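Local coordinates for protein alpha-L-rhamnosidase (Aspergillus terreus, PDB 6GSZ) that probably hydrolyses terminal non-reducing alpha-L-rhamnose residues from alpha-L-rhamnosides, as a calcium-binding glycoside hydrolase built from several domains, at residues A[438-449]-A[727-738]. Numbering follows the deposited sequence. Where two conformers were deposited one is given.
Sequences LISKLHENILWS and WLYQVVMNGTTT. With NAG (2-acetamido-2-deoxy-beta-D-glucopyranose), chain H.
V731 fits as a knob among L438, K441, L442 and N445, where helix 727-732 crosses helix 438-449 almost perpendicularly (88°, axes 9.5 Å apart). Its compact fork suits the hole: CG1, anti to the backbone N (chi1 174°), meets K441 CG at 3.8 Å, while CG2 faces N445. Beside it the longer L442 reaches W727, its CD2 lying 3.8 Å from W727 CB, and the branched end of L728 spreads over L438 CB and L442 CB. Past the helix, N734 takes the positive phi of a Schellman motif and G735, without a side chain, closes the turn by donating to Q730 O. The buried amide of N445 grips this turn: ND2 donates to G735 O (3.0 Å), from above the carbonyl plane, and to a water that bridges to T737 O. Further along, the short hydroxyl of S449 suits close backbone: OG accepts a hydrogen bond from T738 N (2.9 Å) and also bonds N760 OD1. The other end is looser: flexible, partly exposed L438 brings CD1 to exposed V732 CG1 at 3.9 Å. N734, turned away from 438-449, carries an N-linked sugar. Within the six-hairpin glycosidase domain, strand 430-434 and helix 712-719 pack against I439, and helix 471-484 covers I446.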
loop_
_atom_site.group_PDB
_atom_site.type_symbol
_atom_site.label_atom_id
_atom_site.label_comp_id
_atom_site.label_asym_id
_atom_site.label_seq_id
_atom_site.Cartn_x
_atom_site.Cartn_y
_atom_site.Cartn_z
ATOM N N LEU A 438 8.625 22.838 -8.151
ATOM C CA LEU A 438 7.679 22.642 -7.048
ATOM C C LEU A 438 6.727 21.479 -7.370
ATOM O O LEU A 438 6.363 20.734 -6.472
ATOM C CB LEU A 438 6.910 23.924 -6.742
ATOM C CG LEU A 438 7.767 25.130 -6.356
ATOM C CD1 LEU A 438 6.883 26.327 -6.084
ATOM C CD2 LEU A 438 8.646 24.835 -5.170
ATOM N N ILE A 439 6.219 21.389 -8.605
ATOM C CA ILE A 439 5.285 20.309 -8.974
ATOM C C ILE A 439 6.066 18.986 -9.011
ATOM O O ILE A 439 5.553 17.927 -8.585
ATOM C CB ILE A 439 4.578 20.635 -10.302
ATOM C CG1 ILE A 439 3.700 21.868 -10.141
ATOM C CG2 ILE A 439 3.754 19.462 -10.808
ATOM C CD1 ILE A 439 3.076 22.328 -11.429
ATOM N N SER A 440 7.318 19.017 -9.480
ATOM C CA SER A 440 8.142 17.788 -9.396
ATOM C C SER A 440 8.310 17.348 -7.928
ATOM O O SER A 440 8.212 16.145 -7.634
ATOM C CB SER A 440 9.505 17.942 -10.031
ATOM O OG SER A 440 9.381 18.230 -11.407
ATOM N N LYS A 441 8.550 18.310 -7.024
ATOM C CA LYS A 441 8.688 17.963 -5.616
ATOM C C LYS A 441 7.362 17.445 -5.050
ATOM O O LYS A 441 7.366 16.527 -4.214
ATOM C CB LYS A 441 9.175 19.168 -4.811
ATOM C CG LYS A 441 9.352 18.909 -3.313
ATOM C CD LYS A 441 10.362 17.825 -2.998
ATOM C CE LYS A 441 10.880 17.874 -1.578
ATOM N NZ LYS A 441 11.873 16.792 -1.328
ATOM N N LEU A 442 6.240 18.049 -5.444
ATOM C CA LEU A 442 4.916 17.537 -5.035
ATOM C C LEU A 442 4.800 16.036 -5.337
ATOM O O LEU A 442 4.371 15.263 -4.477
ATOM C CB LEU A 442 3.799 18.312 -5.719
ATOM C CG LEU A 442 2.383 17.827 -5.413
ATOM C CD1 LEU A 442 2.080 17.903 -3.907
ATOM C CD2 LEU A 442 1.377 18.613 -6.257
ATOM N N HIS A 443 5.184 15.611 -6.538
ATOM C CA HIS A 443 5.103 14.204 -6.885
ATOM C C HIS A 443 6.016 13.363 -5.966
ATOM O O HIS A 443 5.627 12.300 -5.524
ATOM C CB HIS A 443 5.354 13.952 -8.380
ATOM C CG HIS A 443 5.025 12.540 -8.717
ATOM N ND1 HIS A 443 5.954 11.505 -8.637
ATOM C CD2 HIS A 443 3.858 11.987 -9.111
ATOM C CE1 HIS A 443 5.344 10.372 -8.969
ATOM N NE2 HIS A 443 4.055 10.657 -9.282
ATOM N N GLU A 444 7.246 13.830 -5.719
ATOM C CA GLU A 444 8.145 13.129 -4.806
ATOM C C GLU A 444 7.480 12.985 -3.420
ATOM O O GLU A 444 7.571 11.915 -2.768
ATOM C CB GLU A 444 9.493 13.849 -4.812
ATOM C CG GLU A 444 10.527 13.154 -3.968
ATOM C CD GLU A 444 11.976 13.604 -4.151
ATOM O OE1 GLU A 444 12.244 14.479 -4.984
ATOM O OE2 GLU A 444 12.830 13.057 -3.445
ATOM N N ASN A 445 6.797 14.040 -2.982
ATOM C CA ASN A 445 6.143 14.031 -1.674
ATOM C C ASN A 445 4.986 13.028 -1.637
ATOM O O ASN A 445 4.792 12.352 -0.606
ATOM C CB ASN A 445 5.615 15.410 -1.275
ATOM C CG ASN A 445 6.722 16.407 -0.997
ATOM O OD1 ASN A 445 7.927 16.092 -1.099
ATOM N ND2 ASN A 445 6.309 17.633 -0.690
ATOM N N ILE A 446 4.253 12.902 -2.749
ATOM C CA ILE A 446 3.188 11.914 -2.864
ATOM C C ILE A 446 3.757 10.499 -2.797
ATOM O O ILE A 446 3.274 9.599 -2.061
ATOM C CB ILE A 446 2.389 12.119 -4.164
ATOM C CG1 ILE A 446 1.676 13.473 -4.116
ATOM C CG2 ILE A 446 1.422 10.974 -4.406
ATOM C CD1 ILE A 446 1.059 13.902 -5.451
ATOM N N LEU A 447 4.842 10.307 -3.511
ATOM C CA LEU A 447 5.572 9.026 -3.490
ATOM C C LEU A 447 5.970 8.660 -2.042
ATOM O O LEU A 447 5.770 7.492 -1.613
ATOM C CB LEU A 447 6.807 9.174 -4.383
ATOM C CG LEU A 447 7.856 8.072 -4.333
ATOM C CD1 LEU A 447 7.332 6.754 -4.834
ATOM C CD2 LEU A 447 9.115 8.500 -5.072
ATOM N N TRP A 448 6.539 9.624 -1.324
ATOM C CA TRP A 448 6.929 9.356 0.039
ATOM C C TRP A 448 5.727 9.120 0.967
ATOM O O TRP A 448 5.870 8.317 1.926
ATOM C CB TRP A 448 7.845 10.468 0.570
ATOM C CG TRP A 448 9.258 10.301 0.116
ATOM C CD1 TRP A 448 9.898 10.988 -0.877
ATOM C CD2 TRP A 448 10.263 9.436 0.690
ATOM N NE1 TRP A 448 11.192 10.573 -0.987
ATOM C CE2 TRP A 448 11.475 9.686 0.015
ATOM C CE3 TRP A 448 10.291 8.545 1.775
ATOM C CZ2 TRP A 448 12.658 8.999 0.294
ATOM C CZ3 TRP A 448 11.464 7.903 2.090
ATOM C CH2 TRP A 448 12.630 8.115 1.353
ATOM N N SER A 449 4.600 9.820 0.767
ATOM C CA SER A 449 3.414 9.535 1.555
ATOM C C SER A 449 2.865 8.126 1.266
ATOM O O SER A 449 2.320 7.440 2.164
ATOM C CB SER A 449 2.361 10.601 1.462
ATOM O OG SER A 449 2.732 11.739 2.211
ATOM N N TRP A 727 -1.858 22.578 -2.775
ATOM C CA TRP A 727 -0.819 21.541 -2.691
ATOM C C TRP A 727 0.588 22.121 -2.494
ATOM O O TRP A 727 1.344 21.666 -1.638
ATOM C CB TRP A 727 -0.848 20.654 -3.919
ATOM C CG TRP A 727 -2.089 19.841 -4.040
ATOM C CD1 TRP A 727 -2.310 18.616 -3.495
ATOM C CD2 TRP A 727 -3.267 20.150 -4.803
ATOM N NE1 TRP A 727 -3.566 18.172 -3.800
ATOM C CE2 TRP A 727 -4.167 19.081 -4.631
ATOM C CE3 TRP A 727 -3.657 21.237 -5.585
ATOM C CZ2 TRP A 727 -5.433 19.065 -5.212
ATOM C CZ3 TRP A 727 -4.911 21.228 -6.155
ATOM C CH2 TRP A 727 -5.779 20.152 -5.976
ATOM N N LEU A 728 0.949 23.140 -3.279
ATOM C CA LEU A 728 2.329 23.624 -3.253
ATOM C C LEU A 728 2.603 24.465 -2.016
ATOM O O LEU A 728 3.774 24.660 -1.693
ATOM C CB LEU A 728 2.652 24.415 -4.530
ATOM C CG LEU A 728 2.593 23.614 -5.810
ATOM C CD1 LEU A 728 3.120 24.436 -6.985
ATOM C CD2 LEU A 728 3.305 22.285 -5.706
ATOM N N TYR A 729 1.562 24.922 -1.317
ATOM C CA TYR A 729 1.810 25.535 -0.004
ATOM C C TYR A 729 2.598 24.554 0.861
ATOM O O TYR A 729 3.529 24.929 1.550
ATOM C CB TYR A 729 0.501 25.914 0.671
ATOM C CG TYR A 729 0.622 26.230 2.134
ATOM C CD1 TYR A 729 1.179 27.419 2.536
ATOM C CD2 TYR A 729 0.180 25.350 3.104
ATOM C CE1 TYR A 729 1.299 27.726 3.880
ATOM C CE2 TYR A 729 0.285 25.628 4.453
ATOM C CZ TYR A 729 0.852 26.832 4.845
ATOM O OH TYR A 729 0.964 27.124 6.175
ATOM N N GLN A 730 2.167 23.289 0.848
ATOM C CA GLN A 730 2.822 22.309 1.721
ATOM C C GLN A 730 4.286 22.119 1.287
ATOM O O GLN A 730 5.164 21.989 2.131
ATOM C CB GLN A 730 2.048 20.979 1.734
ATOM C CG GLN A 730 0.575 21.153 2.034
ATOM C CD GLN A 730 -0.201 19.876 2.256
ATOM O OE1 GLN A 730 0.210 18.803 1.811
ATOM N NE2 GLN A 730 -1.343 19.980 2.938
ATOM N N VAL A 731 4.564 22.243 -0.018
ATOM C CA VAL A 731 5.908 22.107 -0.572
ATOM C C VAL A 731 6.799 23.301 -0.138
ATOM O O VAL A 731 7.956 23.140 0.306
ATOM C CB VAL A 731 5.848 21.974 -2.112
ATOM C CG1 VAL A 731 7.241 21.991 -2.704
ATOM C CG2 VAL A 731 5.141 20.666 -2.507
ATOM N N VAL A 732 6.283 24.517 -0.275
ATOM C CA VAL A 732 7.085 25.701 0.017
ATOM C C VAL A 732 7.253 25.856 1.533
ATOM O O VAL A 732 8.152 26.583 1.928
ATOM C CB VAL A 732 6.564 26.973 -0.681
ATOM C CG1 VAL A 732 6.498 26.800 -2.193
ATOM C CG2 VAL A 732 5.248 27.475 -0.113
ATOM N N MET A 733 6.448 25.155 2.351
ATOM C CA MET A 733 6.633 25.116 3.814
ATOM C C MET A 733 7.600 23.989 4.219
ATOM O O MET A 733 7.719 23.661 5.395
ATOM C CB MET A 733 5.285 24.921 4.498
ATOM C CG MET A 733 4.372 26.119 4.380
ATOM S SD MET A 733 4.985 27.559 5.275
ATOM C CE MET A 733 4.811 27.003 6.963
ATOM N N ASN A 734 8.331 23.451 3.250
ATOM C CA ASN A 734 9.381 22.421 3.416
ATOM C C ASN A 734 8.754 21.072 3.717
ATOM O O ASN A 734 9.410 20.190 4.264
ATOM C CB ASN A 734 10.412 22.739 4.501
ATOM C CG ASN A 734 11.157 23.995 4.187
ATOM O OD1 ASN A 734 11.381 24.263 3.007
ATOM N ND2 ASN A 734 11.499 24.733 5.235
ATOM N N GLY A 735 7.493 20.897 3.363
ATOM C CA GLY A 735 6.905 19.575 3.370
ATOM C C GLY A 735 7.609 18.622 2.424
ATOM O O GLY A 735 8.005 19.030 1.321
ATOM N N THR A 736 7.759 17.363 2.856
ATOM C CA THR A 736 8.378 16.312 2.068
ATOM C C THR A 736 7.436 15.100 1.907
ATOM O O THR A 736 7.839 14.060 1.378
ATOM C CB THR A 736 9.730 15.902 2.667
ATOM O OG1 THR A 736 9.579 15.495 4.025
ATOM C CG2 THR A 736 10.751 17.015 2.580
ATOM N N THR A 737 6.189 15.306 2.321
ATOM C CA THR A 737 5.088 14.361 2.288
ATOM C C THR A 737 3.838 15.213 2.107
ATOM O O THR A 737 3.896 16.406 2.344
ATOM C CB THR A 737 4.999 13.537 3.577
ATOM O OG1 THR A 737 5.109 14.382 4.714
ATOM C CG2 THR A 737 6.036 12.443 3.626
ATOM N N THR A 738 2.724 14.591 1.731
ATOM C CA THR A 738 1.447 15.296 1.749
ATOM C C THR A 738 0.879 15.224 3.164
ATOM O O THR A 738 1.054 14.250 3.888
ATOM C CB THR A 738 0.497 14.748 0.673
ATOM O OG1 THR A 738 0.328 13.324 0.746
ATOM C CG2 THR A 738 0.971 15.107 -0.719
HETATM C C1 NAG H . 12.187 25.994 5.209
HETATM C C2 NAG H . 11.797 26.748 6.497
HETATM C C3 NAG H . 12.481 28.099 6.523
HETATM C C4 NAG H . 13.976 27.915 6.303
HETATM C C5 NAG H . 14.261 27.061 5.061
HETATM C C6 NAG H . 15.745 26.774 4.931
HETATM C C7 NAG H . 9.611 26.237 7.576
HETATM C C8 NAG H . 8.127 26.474 7.518
HETATM N N2 NAG H . 10.349 26.891 6.656
HETATM O O3 NAG H . 12.252 28.717 7.792
HETATM O O4 NAG H . 14.549 29.199 6.157
HETATM O O5 NAG H . 13.583 25.802 5.138
HETATM O O6 NAG H . 15.937 25.929 3.798
HETATM O O7 NAG H . 10.048 25.455 8.428
HETATM O O HOH W 1 3.567 18.056 -0.051
#